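Local coordinates for BAG family molecular chaperone regulator 2 (Arabidopsis thaliana, PDB 4HWD), which probably acts as a co-chaperone in programmed cell death and stress responses, its BAG domain binding the ATPase domain of HSP70/HSC70 chaperones, at residues F14-L19 / M49-K54; G21-F26 / E42-M47. All blocks are in the same frame, centred on the assembly; numbering follows the deposited sequence.

How the contacts relate
Contacts 1 and 2 are successive levels of one interface, between helix 2-31 and helix 38-57 of the BAG domain, with centres about 10 Å apart. In each, one side chain of helix 38-57 meets three of helix 2-31, and the residues of the two levels lie seven apart: Gln51 and Leu44 on one helix, Gln15, Val16, Leu19 and Gln22, Leu23, Phe26 on the other. Each has two buried aliphatic residues, Val16 and Leu19 in contact 1, Leu23 and Leu44 in contact 2, beside a partly exposed glutamine of helix 2-31. The central residue is a partly exposed glutamine in contact 1 and a buried leucine in contact 2, farther from the chain centre. Leu19 joins them: its CD2 lies 3.6 Å from Met47 CB.

Contact 1: F14-L19 / M49-K54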
loop_
_atom_site.group_PDB
_atom_site.type_symbol
_atom_site.label_atom_id
_atom_site.label_comp_id
_atom_site.label_asym_id
_atom_site.label_seq_id
_atom_site.Cartn_x
_atom_site.Cartn_y
_atom_site.Cartn_z
ATOM N N PHE A 14 -6.342 1.097 -7.318
ATOM C CA PHE A 14 -5.548 1.588 -8.434
ATOM C C PHE A 14 -4.269 2.258 -7.923
ATOM O O PHE A 14 -3.188 2.032 -8.462
ATOM C CB PHE A 14 -6.391 2.587 -9.216
ATOM C CG PHE A 14 -5.639 3.335 -10.275
ATOM C CD1 PHE A 14 -5.528 2.820 -11.565
ATOM C CD2 PHE A 14 -5.089 4.593 -10.000
ATOM C CE1 PHE A 14 -4.887 3.555 -12.572
ATOM C CE2 PHE A 14 -4.447 5.329 -10.996
ATOM C CZ PHE A 14 -4.349 4.809 -12.285
ATOM N N GLN A 15 -4.394 3.091 -6.887
ATOM C CA GLN A 15 -3.227 3.789 -6.337
ATOM C C GLN A 15 -2.330 2.808 -5.577
ATOM O O GLN A 15 -1.109 2.901 -5.633
ATOM C CB GLN A 15 -3.665 4.938 -5.413
ATOM C CG GLN A 15 -2.542 5.917 -5.061
ATOM C CD GLN A 15 -1.742 6.355 -6.290
ATOM O OE1 GLN A 15 -2.305 6.568 -7.366
ATOM N NE2 GLN A 15 -0.429 6.496 -6.130
ATOM N N VAL A 16 -2.945 1.857 -4.887
ATOM C CA VAL A 16 -2.208 0.851 -4.142
ATOM C C VAL A 16 -1.298 0.012 -5.044
ATOM O O VAL A 16 -0.162 -0.299 -4.659
ATOM C CB VAL A 16 -3.175 -0.075 -3.370
ATOM C CG1 VAL A 16 -2.428 -1.272 -2.785
ATOM C CG2 VAL A 16 -3.854 0.708 -2.277
ATOM N N GLU A 17 -1.766 -0.362 -6.237
ATOM C CA GLU A 17 -0.910 -1.163 -7.111
ATOM C C GLU A 17 0.205 -0.327 -7.717
ATOM O O GLU A 17 1.252 -0.853 -8.114
ATOM C CB GLU A 17 -1.714 -1.877 -8.205
ATOM C CG GLU A 17 -2.537 -1.014 -9.126
ATOM C CD GLU A 17 -3.391 -1.860 -10.063
ATOM O OE1 GLU A 17 -4.000 -2.839 -9.576
ATOM O OE2 GLU A 17 -3.461 -1.551 -11.273
ATOM N N ARG A 18 -0.013 0.982 -7.786
ATOM C CA ARG A 18 1.021 1.867 -8.296
ATOM C C ARG A 18 2.068 1.962 -7.183
ATOM O O ARG A 18 3.256 2.037 -7.446
ATOM C CB ARG A 18 0.438 3.244 -8.615
ATOM C CG ARG A 18 -0.667 3.224 -9.665
ATOM C CD ARG A 18 -1.159 4.630 -9.979
ATOM N NE ARG A 18 -0.094 5.450 -10.534
ATOM C CZ ARG A 18 0.513 5.203 -11.691
ATOM N NH1 ARG A 18 0.149 4.156 -12.417
ATOM N NH2 ARG A 18 1.493 5.993 -12.118
ATOM N N LEU A 19 1.614 1.946 -5.932
ATOM C CA LEU A 19 2.519 2.003 -4.783
ATOM C C LEU A 19 3.342 0.714 -4.683
ATOM O O LEU A 19 4.527 0.751 -4.343
ATOM C CB LEU A 19 1.723 2.224 -3.488
ATOM C CG LEU A 19 1.189 3.653 -3.305
ATOM C CD1 LEU A 19 0.065 3.689 -2.289
ATOM C CD2 LEU A 19 2.357 4.562 -2.882
ATOM N N MET A 49 0.303 3.992 4.241
ATOM C CA MET A 49 -0.544 4.206 5.411
ATOM C C MET A 49 -1.662 5.189 5.090
ATOM O O MET A 49 -2.792 5.036 5.554
ATOM C CB MET A 49 0.291 4.729 6.592
ATOM C CG MET A 49 1.306 3.730 7.152
ATOM S SD MET A 49 0.535 2.220 7.805
ATOM C CE MET A 49 -0.270 2.839 9.322
ATOM N N ASN A 50 -1.350 6.199 4.288
ATOM C CA ASN A 50 -2.367 7.176 3.908
ATOM C C ASN A 50 -3.518 6.497 3.164
ATOM O O ASN A 50 -4.676 6.859 3.345
ATOM C CB ASN A 50 -1.776 8.254 3.015
ATOM C CG ASN A 50 -2.795 9.312 2.655
ATOM O OD1 ASN A 50 -2.696 10.460 3.084
ATOM N ND2 ASN A 50 -3.793 8.925 1.872
ATOM N N GLN A 51 -3.193 5.521 2.316
ATOM C CA GLN A 51 -4.217 4.796 1.568
ATOM C C GLN A 51 -5.011 3.928 2.529
ATOM O O GLN A 51 -6.201 3.707 2.345
ATOM C CB GLN A 51 -3.577 3.908 0.494
ATOM C CG GLN A 51 -3.026 4.644 -0.708
ATOM C CD GLN A 51 -4.057 5.571 -1.349
ATOM O OE1 GLN A 51 -5.238 5.230 -1.445
ATOM N NE2 GLN A 51 -3.609 6.743 -1.802
ATOM N N LEU A 52 -4.334 3.431 3.558
ATOM C CA LEU A 52 -4.963 2.569 4.547
ATOM C C LEU A 52 -6.001 3.306 5.411
ATOM O O LEU A 52 -7.032 2.732 5.769
ATOM C CB LEU A 52 -3.881 1.922 5.425
ATOM C CG LEU A 52 -4.288 0.649 6.173
ATOM C CD1 LEU A 52 -4.888 -0.346 5.198
ATOM C CD2 LEU A 52 -3.079 0.054 6.874
ATOM N N VAL A 53 -5.735 4.562 5.756
ATOM C CA VAL A 53 -6.700 5.332 6.542
ATOM C C VAL A 53 -7.873 5.682 5.621
ATOM O O VAL A 53 -9.035 5.565 6.012
ATOM C CB VAL A 53 -6.097 6.653 7.112
ATOM C CG1 VAL A 53 -4.878 6.342 7.977
ATOM C CG2 VAL A 53 -5.734 7.610 5.989
ATOM N N LYS A 54 -7.556 6.105 4.395
ATOM C CA LYS A 54 -8.578 6.449 3.408
ATOM C C LYS A 54 -9.505 5.264 3.221
ATOM O O LYS A 54 -10.725 5.419 3.164
ATOM C CB LYS A 54 -7.943 6.806 2.062
ATOM C CG LYS A 54 -7.189 8.109 2.050
ATOM C CD LYS A 54 -6.891 8.525 0.627
ATOM C CE LYS A 54 -6.281 9.917 0.577
ATOM N NZ LYS A 54 -6.093 10.355 -0.825
#
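Gln51 reaches across to helix 2-31 and lays its amide against the aliphatic part of Gln15, the two side chains lying roughly perpendicular. The closest approach is Gln51 NE2 to Gln15 CG, 3.5 Å; Gln51 CD is 4.0 Å from the same carbon. Because the end of Gln15 turns away from helix 38-57, the two amides do not pair: their planes are 50° apart, no hydrogen bond joins them, and the contact is made by packing. A bend at chi2 (-53°) turns the Gln51 amide toward Gln15, while the carbons nearer its backbone serve the other two neighbours. Gln51 CG sits 3.6 Å from Leu19 CD1, and Gln51 CB is 4.2 Å from Val16 CG2. This is one level of the antiparallel helix pair in the three-helix bundle of the BAG domain, where the short axes run 161° apart and approach to 10.6 Å. Gln51 stands at the nearest backbone point, its CA 7.2 Å from that of Val16. Helix 63-89 supplies the third wall: Val16 also packs on Gln71, and Leu52 on Glu72, Leu75 and His76. Leu19 extends the apolar packing to Leu44 and Leu48.

Contact 2: G21-F26 / E42-M47; sequences GQLSAF and ENLMEM
The Phe26 ring takes the methyl CD2 of Leu44 obliquely, with ring atom CD2 of Phe26 3.7 Å from that methyl and ring atom CE2 close behind. On one face of the same ring stands Gln22 NE2, 3.2 Å above the plane and shifted toward the rim, so one turn of helix 2-31 brings an amide over its own aromatic neighbour. The side chains of Phe26 and Leu44 run antiparallel alongside one another, and the methyl meets the ring at its CD2-CE2 side. Leu44 divides its two branches between partners: CD2 goes to Phe26 and to Leu23, where it lies 3.9 Å from Leu23 CA. CD1 goes to Gln22, 4.0 Å from Gln22 CG. The side chain of Leu44 extends from helix 38-57 with CG anti to the backbone N (chi1 -170°), which carries this fork toward the other helix. The pair belongs to helices 2-31 and 38-57, which run antiparallel in the three-helix BAG bundle, with short axes 11.2 Å apart at an angle of 152°. Replacing Leu44 by an alanine would probably open a gap between Gln22, Leu23 and Phe26, leaving the ring freer to shift. Helix 63-89 closes the interior through Leu82 on Leu44 and Leu85 on Leu23, while Phe26 also packs on Asn40 and Leu41.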
loop_
_atom_site.group_PDB
_atom_site.type_symbol
_atom_site.label_atom_id
_atom_site.label_comp_id
_atom_site.label_asym_id
_atom_site.label_seq_id
_atom_site.Cartn_x
_atom_site.Cartn_y
_atom_site.Cartn_z
ATOM N N GLY A 21 4.214 -0.994 -7.093
ATOM C CA GLY A 21 5.161 -0.960 -8.186
ATOM C C GLY A 21 6.422 -0.270 -7.714
ATOM O O GLY A 21 7.526 -0.700 -8.043
ATOM N N GLN A 22 6.266 0.805 -6.943
ATOM C CA GLN A 22 7.431 1.517 -6.438
ATOM C C GLN A 22 8.149 0.659 -5.398
ATOM O O GLN A 22 9.376 0.654 -5.335
ATOM C CB GLN A 22 7.032 2.859 -5.828
ATOM C CG GLN A 22 8.221 3.694 -5.413
ATOM C CD GLN A 22 9.185 3.916 -6.560
ATOM O OE1 GLN A 22 8.800 4.407 -7.616
ATOM N NE2 GLN A 22 10.443 3.551 -6.357
ATOM N N LEU A 23 7.388 -0.067 -4.585
ATOM C CA LEU A 23 7.982 -0.949 -3.574
ATOM C C LEU A 23 8.774 -2.067 -4.257
ATOM O O LEU A 23 9.861 -2.427 -3.813
ATOM C CB LEU A 23 6.890 -1.562 -2.702
ATOM C CG LEU A 23 7.286 -2.660 -1.707
ATOM C CD1 LEU A 23 8.198 -2.103 -0.612
ATOM C CD2 LEU A 23 6.017 -3.249 -1.108
ATOM N N SER A 24 8.225 -2.606 -5.345
ATOM C CA SER A 24 8.886 -3.678 -6.090
ATOM C C SER A 24 10.226 -3.180 -6.644
ATOM O O SER A 24 11.215 -3.918 -6.663
ATOM C CB SER A 24 7.978 -4.167 -7.228
ATOM O OG SER A 24 8.526 -5.297 -7.888
ATOM N N ALA A 25 10.257 -1.922 -7.082
ATOM C CA ALA A 25 11.486 -1.328 -7.596
ATOM C C ALA A 25 12.516 -1.204 -6.469
ATOM O O ALA A 25 13.692 -1.527 -6.662
ATOM C CB ALA A 25 11.202 0.037 -8.198
ATOM N N PHE A 26 12.079 -0.729 -5.302
ATOM C CA PHE A 26 12.976 -0.590 -4.153
ATOM C C PHE A 26 13.444 -1.971 -3.723
ATOM O O PHE A 26 14.605 -2.162 -3.385
ATOM C CB PHE A 26 12.277 0.074 -2.953
ATOM C CG PHE A 26 12.049 1.554 -3.107
ATOM C CD1 PHE A 26 12.822 2.313 -3.981
ATOM C CD2 PHE A 26 11.099 2.202 -2.323
ATOM C CE1 PHE A 26 12.649 3.699 -4.072
ATOM C CE2 PHE A 26 10.921 3.584 -2.406
ATOM C CZ PHE A 26 11.703 4.333 -3.283
ATOM N N GLU A 42 10.772 5.967 3.626
ATOM C CA GLU A 42 9.862 6.603 4.577
ATOM C C GLU A 42 8.701 7.291 3.882
ATOM O O GLU A 42 7.561 7.176 4.324
ATOM C CB GLU A 42 10.626 7.609 5.447
ATOM C CG GLU A 42 11.865 7.014 6.107
ATOM C CD GLU A 42 12.525 7.960 7.088
ATOM O OE1 GLU A 42 12.674 9.158 6.760
ATOM O OE2 GLU A 42 12.901 7.501 8.189
ATOM N N ASN A 43 8.979 8.005 2.795
ATOM C CA ASN A 43 7.915 8.676 2.051
ATOM C C ASN A 43 6.889 7.654 1.548
ATOM O O ASN A 43 5.689 7.909 1.557
ATOM C CB ASN A 43 8.494 9.456 0.865
ATOM C CG ASN A 43 9.192 10.729 1.292
ATOM O OD1 ASN A 43 8.678 11.481 2.124
ATOM N ND2 ASN A 43 10.365 10.989 0.713
ATOM N N LEU A 44 7.379 6.495 1.109
ATOM C CA LEU A 44 6.525 5.414 0.619
ATOM C C LEU A 44 5.694 4.857 1.778
ATOM O O LEU A 44 4.532 4.496 1.604
ATOM C CB LEU A 44 7.376 4.288 0.003
ATOM C CG LEU A 44 6.624 3.188 -0.763
ATOM C CD1 LEU A 44 6.036 3.792 -2.039
ATOM C CD2 LEU A 44 7.564 2.036 -1.119
ATOM N N MET A 45 6.285 4.799 2.968
ATOM C CA MET A 45 5.564 4.288 4.123
ATOM C C MET A 45 4.331 5.133 4.425
ATOM O O MET A 45 3.266 4.600 4.696
ATOM C CB MET A 45 6.470 4.249 5.357
ATOM C CG MET A 45 5.771 3.705 6.601
ATOM S SD MET A 45 5.299 1.991 6.383
ATOM C CE MET A 45 6.867 1.145 6.872
ATOM N N GLU A 46 4.480 6.452 4.384
ATOM C CA GLU A 46 3.365 7.356 4.650
ATOM C C GLU A 46 2.286 7.242 3.563
ATOM O O GLU A 46 1.092 7.364 3.848
ATOM C CB GLU A 46 3.870 8.804 4.740
ATOM C CG GLU A 46 2.787 9.863 5.027
ATOM C CD GLU A 46 2.041 10.324 3.785
ATOM O OE1 GLU A 46 2.604 10.230 2.668
ATOM O OE2 GLU A 46 0.899 10.806 3.927
ATOM N N MET A 47 2.699 7.014 2.323
ATOM C CA MET A 47 1.725 6.886 1.244
ATOM C C MET A 47 0.889 5.621 1.424
ATOM O O MET A 47 -0.334 5.656 1.276
ATOM C CB MET A 47 2.428 6.895 -0.116
ATOM C CG MET A 47 2.932 8.284 -0.518
ATOM S SD MET A 47 3.900 8.341 -2.036
ATOM C CE MET A 47 5.390 9.133 -1.474
#